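Local coordinates for protein CalS11 (Micromonospora echinospora, PDB 3TOS) that is a methyltransferase of calicheamicin biosynthesis, probably an O-methyltransferase, that binds S-adenosyl-L-homocysteine, at residues 61-66 with 99-104; 169-174 with 200-205. One frame throughout, in Å; residues are numbered along the deposited sequence.

Contact 1 of 2, residues 61-66 with 99-104; sequences ALYRQV and PLRRIV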
ATOM      1  N   ALA B  61       3.828  -1.606 -23.349  1.00  8.61           N
ATOM      2  CA  ALA B  61       3.017  -1.191 -22.201  1.00  8.65           C
ATOM      3  C   ALA B  61       1.556  -1.631 -22.406  1.00  9.71           C
ATOM      4  O   ALA B  61       0.917  -2.123 -21.458  1.00 10.44           O
ATOM      5  CB  ALA B  61       3.075   0.334 -22.027  1.00  8.58           C
ATOM      6  N   LEU B  62       1.021  -1.479 -23.622  1.00  8.19           N
ATOM      7  CA  LEU B  62      -0.370  -1.933 -23.866  1.00  8.64           C
ATOM      8  C   LEU B  62      -0.478  -3.455 -23.745  1.00  9.93           C
ATOM      9  O   LEU B  62      -1.406  -3.976 -23.077  1.00 10.46           O
ATOM     10  CB  LEU B  62      -0.865  -1.524 -25.257  1.00  9.17           C
ATOM     11  CG  LEU B  62      -0.939   0.001 -25.478  1.00  9.86           C
ATOM     12  CD1 LEU B  62      -1.350   0.220 -26.935  1.00 11.52           C
ATOM     13  CD2 LEU B  62      -2.005   0.719 -24.554  1.00 12.19           C
ATOM     14  N   TYR B  63       0.502  -4.175 -24.295  1.00  9.46           N
ATOM     15  CA  TYR B  63       0.454  -5.633 -24.243  1.00 10.42           C
ATOM     16  C   TYR B  63       0.523  -6.111 -22.797  1.00 10.25           C
ATOM     17  O   TYR B  63      -0.211  -7.002 -22.359  1.00  9.54           O
ATOM     18  CB  TYR B  63       1.607  -6.228 -25.062  1.00 11.90           C
ATOM     19  CG  TYR B  63       1.492  -7.715 -25.429  1.00 13.55           C
ATOM     20  CD1 TYR B  63       0.762  -8.624 -24.645  1.00 19.93           C
ATOM     21  CD2 TYR B  63       1.983  -8.176 -26.615  1.00 15.52           C
ATOM     22  CE1 TYR B  63       0.640  -9.934 -24.988  1.00 18.86           C
ATOM     23  CE2 TYR B  63       1.828  -9.506 -26.970  1.00 17.82           C
ATOM     24  CZ  TYR B  63       1.249 -10.383 -26.141  1.00 15.98           C
ATOM     25  OH  TYR B  63       1.138 -11.698 -26.559  1.00 14.09           O
ATOM     26  N   ARG B  64       1.424  -5.519 -22.010  1.00  8.95           N
ATOM     27  CA  ARG B  64       1.522  -5.921 -20.606  1.00  8.93           C
ATOM     28  C   ARG B  64       0.219  -5.735 -19.832  1.00  9.89           C
ATOM     29  O   ARG B  64      -0.059  -6.475 -18.905  1.00 11.07           O
ATOM     30  CB  ARG B  64       2.656  -5.170 -19.916  1.00  9.34           C
ATOM     31  CG  ARG B  64       4.026  -5.710 -20.333  1.00  9.50           C
ATOM     32  CD  ARG B  64       5.114  -5.052 -19.484  1.00 10.24           C
ATOM     33  NE  ARG B  64       5.367  -3.649 -19.833  1.00 10.55           N
ATOM     34  CZ  ARG B  64       5.084  -2.584 -19.077  1.00 13.24           C
ATOM     35  NH1 ARG B  64       4.446  -2.716 -17.913  1.00 13.67           N
ATOM     36  NH2 ARG B  64       5.393  -1.363 -19.520  1.00 15.09           N
ATOM     37  N   GLN B  65      -0.590  -4.770 -20.244  1.00 10.31           N
ATOM     38  CA  GLN B  65      -1.873  -4.537 -19.557  1.00 10.25           C
ATOM     39  C   GLN B  65      -2.935  -5.569 -19.840  1.00 10.40           C
ATOM     40  O   GLN B  65      -3.907  -5.642 -19.073  1.00 13.57           O
ATOM     41  CB  GLN B  65      -2.446  -3.135 -19.856  1.00 13.26           C
ATOM     42  CG  GLN B  65      -1.580  -2.078 -19.104  1.00 17.65           C
ATOM     43  CD  GLN B  65      -2.180  -0.674 -19.102  1.00 21.69           C
ATOM     44  OE1 GLN B  65      -3.376  -0.495 -18.921  1.00 23.56           O
ATOM     45  NE2 GLN B  65      -1.337   0.322 -19.324  1.00 23.53           N
ATOM     46  N   VAL B  66      -2.754  -6.405 -20.881  1.00  9.57           N
ATOM     47  CA  VAL B  66      -3.756  -7.446 -21.184  1.00 10.99           C
ATOM     48  C   VAL B  66      -3.204  -8.881 -21.015  1.00  9.76           C
ATOM     49  O   VAL B  66      -3.830  -9.869 -21.453  1.00  9.55           O
ATOM     50  CB  VAL B  66      -4.345  -7.263 -22.635  1.00 13.83           C
ATOM     51  CG1 VAL B  66      -4.982  -5.868 -22.803  1.00 15.00           C
ATOM     52  CG2 VAL B  66      -3.273  -7.526 -23.741  1.00 14.19           C
ATOM     53  N   PRO B  99      -1.405 -20.377 -27.242  1.00  9.84           N
ATOM     54  CA  PRO B  99      -1.628 -20.520 -28.672  1.00  9.89           C
ATOM     55  C   PRO B  99      -2.935 -19.836 -29.086  1.00  9.92           C
ATOM     56  O   PRO B  99      -3.229 -19.740 -30.265  1.00 11.37           O
ATOM     57  CB  PRO B  99      -1.638 -22.045 -28.861  1.00 10.60           C
ATOM     58  CG  PRO B  99      -2.308 -22.557 -27.555  1.00 11.14           C
ATOM     59  CD  PRO B  99      -1.675 -21.633 -26.490  1.00 11.19           C
ATOM     60  N   LEU B 100      -3.695 -19.334 -28.123  1.00  9.09           N
ATOM     61  CA  LEU B 100      -4.954 -18.632 -28.467  1.00  8.68           C
ATOM     62  C   LEU B 100      -4.794 -17.133 -28.678  1.00  9.56           C
ATOM     63  O   LEU B 100      -5.750 -16.485 -29.133  1.00 11.08           O
ATOM     64  CB  LEU B 100      -6.037 -18.877 -27.409  1.00 10.14           C
ATOM     65  CG  LEU B 100      -6.360 -20.370 -27.290  1.00 11.96           C
ATOM     66  CD1 LEU B 100      -7.557 -20.529 -26.300  1.00 11.33           C
ATOM     67  CD2 LEU B 100      -6.710 -21.078 -28.630  1.00 13.78           C
ATOM     68  N   ARG B 101      -3.624 -16.606 -28.343  1.00 10.07           N
ATOM     69  CA  ARG B 101      -3.393 -15.182 -28.488  1.00  8.70           C
ATOM     70  C   ARG B 101      -3.105 -14.886 -29.953  1.00  9.33           C
ATOM     71  O   ARG B 101      -1.952 -14.714 -30.347  1.00 11.19           O
ATOM     72  CB  ARG B 101      -2.244 -14.662 -27.618  1.00  8.40           C
ATOM     73  CG  ARG B 101      -2.099 -13.116 -27.674  1.00  9.14           C
ATOM     74  CD  ARG B 101      -3.107 -12.415 -26.823  1.00  8.32           C
ATOM     75  NE  ARG B 101      -2.829 -12.617 -25.405  1.00  7.34           N
ATOM     76  CZ  ARG B 101      -3.651 -12.307 -24.406  1.00  6.38           C
ATOM     77  NH1 ARG B 101      -4.876 -11.783 -24.623  1.00  9.57           N
ATOM     78  NH2 ARG B 101      -3.226 -12.529 -23.159  1.00  8.14           N
ATOM     79  N   ARG B 102      -4.138 -14.888 -30.781  1.00  9.78           N
ATOM     80  CA  ARG B 102      -4.025 -14.565 -32.191  1.00  9.99           C
ATOM     81  C   ARG B 102      -3.723 -13.077 -32.369  1.00  9.36           C
ATOM     82  O   ARG B 102      -4.251 -12.226 -31.642  1.00  9.98           O
ATOM     83  CB  ARG B 102      -5.355 -14.900 -32.897  1.00 11.48           C
ATOM     84  CG  ARG B 102      -5.295 -14.772 -34.454  1.00 11.65           C
ATOM     85  CD  ARG B 102      -6.588 -15.347 -35.091  1.00 11.30           C
ATOM     86  NE  ARG B 102      -6.583 -16.811 -35.122  1.00 12.29           N
ATOM     87  CZ  ARG B 102      -7.649 -17.531 -35.452  1.00 12.62           C
ATOM     88  NH1 ARG B 102      -8.811 -16.908 -35.694  1.00 13.47           N
ATOM     89  NH2 ARG B 102      -7.571 -18.886 -35.506  1.00 14.27           N
ATOM     90  N   ILE B 103      -2.922 -12.771 -33.404  1.00  9.64           N
ATOM     91  CA  ILE B 103      -2.671 -11.384 -33.834  1.00  9.47           C
ATOM     92  C   ILE B 103      -3.308 -11.213 -35.184  1.00  9.52           C
ATOM     93  O   ILE B 103      -3.006 -11.960 -36.103  1.00 11.13           O
ATOM     94  CB  ILE B 103      -1.144 -11.094 -33.975  1.00  9.34           C
ATOM     95  CG1 ILE B 103      -0.500 -11.141 -32.586  1.00 10.36           C
ATOM     96  CG2 ILE B 103      -0.937  -9.703 -34.634  1.00 12.63           C
ATOM     97  CD1 ILE B 103       1.037 -11.262 -32.628  1.00 10.03           C
ATOM     98  N   VAL B 104      -4.229 -10.262 -35.314  1.00  9.89           N
ATOM     99  CA  VAL B 104      -5.025 -10.120 -36.553  1.00  8.26           C
ATOM    100  C   VAL B 104      -4.822  -8.698 -37.036  1.00  7.25           C
ATOM    101  O   VAL B 104      -5.115  -7.737 -36.305  1.00  9.74           O
ATOM    102  CB  VAL B 104      -6.550 -10.396 -36.349  1.00  9.24           C
ATOM    103  CG1 VAL B 104      -7.216 -10.505 -37.659  1.00 11.07           C
ATOM    104  CG2 VAL B 104      -6.719 -11.694 -35.513  1.00 10.72           C
TER

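Contact 2 of 2, residues 169-174 with 200-205; sequences ETVPRY and LEAIRP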
ATOM      1  N   GLU B 169     -16.140  -3.991 -44.290  1.00 11.11           N
ATOM      2  CA  GLU B 169     -16.628  -5.348 -44.672  1.00 11.09           C
ATOM      3  C   GLU B 169     -15.891  -6.464 -43.941  1.00 10.34           C
ATOM      4  O   GLU B 169     -16.493  -7.481 -43.500  1.00 12.55           O
ATOM      5  CB  GLU B 169     -16.514  -5.527 -46.193  1.00 14.09           C
ATOM      6  CG  GLU B 169     -17.597  -4.800 -46.988  1.00 19.81           C
ATOM      7  CD  GLU B 169     -17.577  -3.230 -46.950  0.33 21.79           C
ATOM      8  OE1 GLU B 169     -16.607  -2.566 -47.417  0.53 23.08           O
ATOM      9  OE2 GLU B 169     -18.599  -2.653 -46.502  0.50 22.49           O
ATOM     10  N   THR B 170     -14.558  -6.323 -43.857  1.00 10.22           N
ATOM     11  CA  THR B 170     -13.745  -7.467 -43.438  1.00 10.57           C
ATOM     12  C   THR B 170     -13.796  -7.673 -41.927  1.00  9.78           C
ATOM     13  O   THR B 170     -13.597  -8.783 -41.479  1.00 10.86           O
ATOM     14  CB  THR B 170     -12.284  -7.299 -43.846  1.00 10.05           C
ATOM     15  OG1 THR B 170     -11.760  -6.142 -43.200  1.00 11.39           O
ATOM     16  CG2 THR B 170     -12.133  -7.137 -45.358  1.00 10.01           C
ATOM     17  N   VAL B 171     -14.028  -6.612 -41.118  1.00  9.79           N
ATOM     18  CA  VAL B 171     -14.074  -6.803 -39.656  1.00 10.03           C
ATOM     19  C   VAL B 171     -15.357  -7.513 -39.229  1.00  9.02           C
ATOM     20  O   VAL B 171     -15.304  -8.515 -38.551  1.00  9.94           O
ATOM     21  CB  VAL B 171     -13.781  -5.484 -38.841  1.00  9.56           C
ATOM     22  CG1 VAL B 171     -14.073  -5.698 -37.315  1.00 10.91           C
ATOM     23  CG2 VAL B 171     -12.290  -5.108 -39.048  1.00  9.40           C
ATOM     24  N   PRO B 172     -16.545  -7.060 -39.726  1.00  9.77           N
ATOM     25  CA  PRO B 172     -17.773  -7.851 -39.451  1.00 10.25           C
ATOM     26  C   PRO B 172     -17.675  -9.299 -39.965  1.00 10.88           C
ATOM     27  O   PRO B 172     -18.146 -10.206 -39.281  1.00 10.92           O
ATOM     28  CB  PRO B 172     -18.841  -7.064 -40.232  1.00  9.81           C
ATOM     29  CG  PRO B 172     -18.335  -5.604 -40.076  1.00 10.74           C
ATOM     30  CD  PRO B 172     -16.858  -5.757 -40.338  1.00 10.60           C
ATOM     31  N   ARG B 173     -17.063  -9.511 -41.131  0.58 10.85           N
ATOM     32  CA  ARG B 173     -16.931 -10.851 -41.694  0.58 11.68           C
ATOM     33  C   ARG B 173     -16.043 -11.729 -40.814  0.58 11.80           C
ATOM     34  O   ARG B 173     -16.398 -12.888 -40.511  0.58 12.35           O
ATOM     35  CB  ARG B 173     -16.397 -10.759 -43.143  0.58 12.81           C
ATOM     36  CG  ARG B 173     -16.124 -12.137 -43.806  0.58 15.77           C
ATOM     37  CD  ARG B 173     -15.557 -11.982 -45.250  0.58 20.22           C
ATOM     38  NE  ARG B 173     -16.468 -11.170 -46.060  0.58 24.09           N
ATOM     39  CZ  ARG B 173     -16.208  -9.972 -46.618  0.58 26.27           C
ATOM     40  NH1 ARG B 173     -17.187  -9.364 -47.279  0.58 26.36           N
ATOM     41  NH2 ARG B 173     -15.005  -9.371 -46.530  0.58 26.27           N
ATOM     42  N   TYR B 174     -14.886 -11.191 -40.415  1.00 11.09           N
ATOM     43  CA  TYR B 174     -13.958 -11.924 -39.534  1.00 10.22           C
ATOM     44  C   TYR B 174     -14.673 -12.324 -38.255  1.00 10.03           C
ATOM     45  O   TYR B 174     -14.594 -13.457 -37.787  1.00 10.40           O
ATOM     46  CB  TYR B 174     -12.693 -11.070 -39.214  1.00  9.53           C
ATOM     47  CG  TYR B 174     -11.756 -11.835 -38.292  1.00  9.58           C
ATOM     48  CD1 TYR B 174     -10.804 -12.649 -38.778  1.00  9.89           C
ATOM     49  CD2 TYR B 174     -11.987 -11.829 -36.909  1.00 10.10           C
ATOM     50  CE1 TYR B 174      -9.966 -13.348 -37.913  1.00 11.30           C
ATOM     51  CE2 TYR B 174     -11.248 -12.547 -36.029  1.00 10.14           C
ATOM     52  CZ  TYR B 174     -10.221 -13.323 -36.535  1.00 10.78           C
ATOM     53  OH  TYR B 174      -9.493 -14.100 -35.679  1.00 11.41           O
ATOM     54  N   LEU B 200     -15.465   0.338 -34.456  1.00  8.08           N
ATOM     55  CA  LEU B 200     -15.821   0.464 -33.043  1.00  9.93           C
ATOM     56  C   LEU B 200     -17.168  -0.195 -32.801  1.00 10.95           C
ATOM     57  O   LEU B 200     -17.365  -0.907 -31.798  1.00 12.35           O
ATOM     58  CB  LEU B 200     -15.949   1.952 -32.647  1.00 12.04           C
ATOM     59  CG  LEU B 200     -14.674   2.651 -32.256  1.00 14.44           C
ATOM     60  CD1 LEU B 200     -15.022   4.172 -32.164  1.00 15.19           C
ATOM     61  CD2 LEU B 200     -14.112   2.096 -30.899  1.00 14.25           C
ATOM     62  N   GLU B 201     -18.114   0.056 -33.698  1.00 11.97           N
ATOM     63  CA  GLU B 201     -19.489  -0.556 -33.536  1.00 11.09           C
ATOM     64  C   GLU B 201     -19.430  -2.106 -33.592  1.00 11.93           C
ATOM     65  O   GLU B 201     -20.121  -2.800 -32.806  1.00 14.21           O
ATOM     66  CB  GLU B 201     -20.417   0.001 -34.625  1.00 11.27           C
ATOM     67  CG  GLU B 201     -20.797   1.419 -34.359  1.00 11.40           C
ATOM     68  CD  GLU B 201     -21.302   2.160 -35.574  1.00 13.95           C
ATOM     69  OE1 GLU B 201     -21.159   1.670 -36.719  1.00 15.74           O
ATOM     70  OE2 GLU B 201     -21.809   3.301 -35.377  1.00 15.29           O
ATOM     71  N   ALA B 202     -18.634  -2.624 -34.521  1.00 10.81           N
ATOM     72  CA  ALA B 202     -18.500  -4.070 -34.726  1.00 10.44           C
ATOM     73  C   ALA B 202     -17.826  -4.818 -33.544  1.00 10.34           C
ATOM     74  O   ALA B 202     -18.254  -5.937 -33.206  1.00 10.30           O
ATOM     75  CB  ALA B 202     -17.689  -4.346 -36.047  1.00 10.38           C
ATOM     76  N   ILE B 203     -16.793  -4.209 -32.940  1.00  9.78           N
ATOM     77  CA  ILE B 203     -16.030  -4.949 -31.951  1.00  9.58           C
ATOM     78  C   ILE B 203     -16.692  -4.970 -30.575  1.00 10.01           C
ATOM     79  O   ILE B 203     -16.318  -5.803 -29.744  1.00 10.35           O
ATOM     80  CB  ILE B 203     -14.578  -4.435 -31.793  1.00 10.62           C
ATOM     81  CG1 ILE B 203     -14.564  -3.012 -31.226  1.00 10.71           C
ATOM     82  CG2 ILE B 203     -13.795  -4.577 -33.084  1.00 11.42           C
ATOM     83  CD1 ILE B 203     -13.166  -2.562 -30.792  1.00 13.42           C
ATOM     84  N   ARG B 204     -17.687  -4.110 -30.338  1.00 10.26           N
ATOM     85  CA  ARG B 204     -18.217  -3.969 -29.001  1.00 12.14           C
ATOM     86  C   ARG B 204     -18.658  -5.278 -28.329  1.00 11.70           C
ATOM     87  O   ARG B 204     -18.360  -5.450 -27.147  1.00 11.87           O
ATOM     88  CB  ARG B 204     -19.393  -2.952 -28.975  1.00 15.25           C
ATOM     89  CG  ARG B 204     -19.715  -2.473 -27.591  1.00 16.85           C
ATOM     90  CD  ARG B 204     -20.725  -1.366 -27.564  1.00 19.34           C
ATOM     91  NE  ARG B 204     -21.018  -1.072 -26.182  1.00 21.07           N
ATOM     92  CZ  ARG B 204     -21.601   0.051 -25.797  1.00 23.09           C
ATOM     93  NH1 ARG B 204     -21.947   0.954 -26.726  1.00 22.83           N
ATOM     94  NH2 ARG B 204     -21.838   0.256 -24.504  1.00 23.67           N
ATOM     95  N   PRO B 205     -19.342  -6.205 -29.070  1.00 10.22           N
ATOM     96  CA  PRO B 205     -19.851  -7.387 -28.334  1.00  9.21           C
ATOM     97  C   PRO B 205     -18.737  -8.355 -27.927  1.00  8.90           C
ATOM     98  O   PRO B 205     -18.983  -9.323 -27.207  1.00 10.38           O
ATOM     99  CB  PRO B 205     -20.854  -8.030 -29.325  1.00 10.72           C
ATOM    100  CG  PRO B 205     -21.133  -7.016 -30.352  1.00 10.72           C
ATOM    101  CD  PRO B 205     -19.902  -6.117 -30.429  1.00  9.58           C
TER

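Contact 1 of 2, residues 61-66 with 99-104
A single bent arginine, Arg101, spans most of the gap between a helix end and the loop before a strand: even the closest CA atoms, Val66 CA and Arg101 CA, stand 10.6 Å apart. Its CG lies anti to the backbone N (chi1 -174°), and the chain then folds at chi2 and chi3, carrying the guanidinium to the end of helix 50-65. On the way it runs past Tyr63 in the reverse direction. The phenol oxygen Tyr63 OH meets the aliphatic part of the chain, 3.7 Å from Arg101 CG. Ring and guanidinium planes are 81° apart, far from parallel. Tyr63 OH and Arg101 NE lie 4.2 Å from each other, and both turn to one carboxylate oxygen of Glu95, the phenol by a hydrogen bond and the arginine by a salt bridge. Beyond them the guanidinium reaches the backbone around Val66, where Arg101 NH2 lies 3.2 Å from Val66 O, approaching it obliquely. Its other terminal nitrogen, NH1, is hydrogen-bonded to Val69 O. Val66 itself points its CB toward the loop and, like Arg101, packs on Ala184 of strand 183-188. At the far end Arg101 is the centre of an inverse gamma turn, with a weak bond from Arg102 N to Leu100 O (2.8 Å), from which strand 103-107 sets out; Arg101 O accepts a hydrogen bond from Arg91 NH1 of helix 82-94. Leu243 of the second subunit also packs on Arg101. A buried arginine is thus met by the Glu95 carboxylate and the Val69 carbonyl, with a weak bond to Gly71 O; Glu95 probably offsets its charge, and the shared anion probably helps hold Tyr63 and Arg101 side by side where the helix end faces the loop.

Contact 2 of 2, residues 169-174 with 200-205
Val171 and Ala202 make the apolar centre of this helix-helix contact, with Val171 CG1 4.1 Å from Ala202 CB. The touching branch CG1 is anti to the backbone N (chi1 171°), which aims it at helix 193-203, and it also reaches Ile203 CG2 at 4.4 Å. Pro172 adds the outer part of the patch: the CG corner of its ring rests 4.3 Å from the same Ala202 methyl, Ala202 CB. One small side chain is therefore met by a valine branch and a proline ring from adjacent positions. Its lack of bulk lets the backbones approach, Pro172 CA and Ala202 CA being only 6.1 Å apart.

The contact between the helices is purely apolar; the backbone hydrogen bonds lie within 169-174. Pro172 N cannot donate to the preceding turn, and helix 167-177 is kinked there, but the usual pattern resumes at once with Arg173 N to Glu169 O (3.2 Å) and Tyr174 N to Thr170 O (2.9 Å). The proline that interrupts the backbone bonds is thus also one of the residues that touch the neighbouring helix.

Towards the sheet the patch merges with the hydrophobic core. Val171 packs on Phe106 of strand 103-107, and both Val171 and Ile203 touch Phe76 of strand 72-76, while Ile203 also meets Ile183, Ala186 and Phe188 of strand 183-188. Val171 lies about 8 Å from bound S-adenosyl-L-homocysteine, side chain to ligand, and about 4 Å from the side chain of Val167, which binds that ligand. Helices 167-177 and 193-203 thus sit side by side over the central strands of a Rossmann-like sheet, before and after strand 183-188 in the chain.

How the contacts relate
Contact 1 closes before contact 2 opens along the chain, and their centres lie 18 Å apart. Both are anchored to the same mixed sheet, whose order 3-2-1-4-5-7-6 is that of class I methyltransferases. Contact 1 ties helix 50-65 to the entry of strand 103-107, beside helix 82-94; contact 2 joins helices 167-177 and 193-203. Strand 103-107 links them: Ile103 touches Arg91 of helix 82-94, whereas the next residue, Val104, packs against Tyr174. A probable hydrogen bond from Arg102 NH1 to Tyr174 OH (2.9 Å) connects them directly. Contact 1 lies away from the ligand and sodium sites, while contact 2 is nearer the S-adenosyl-L-homocysteine pocket.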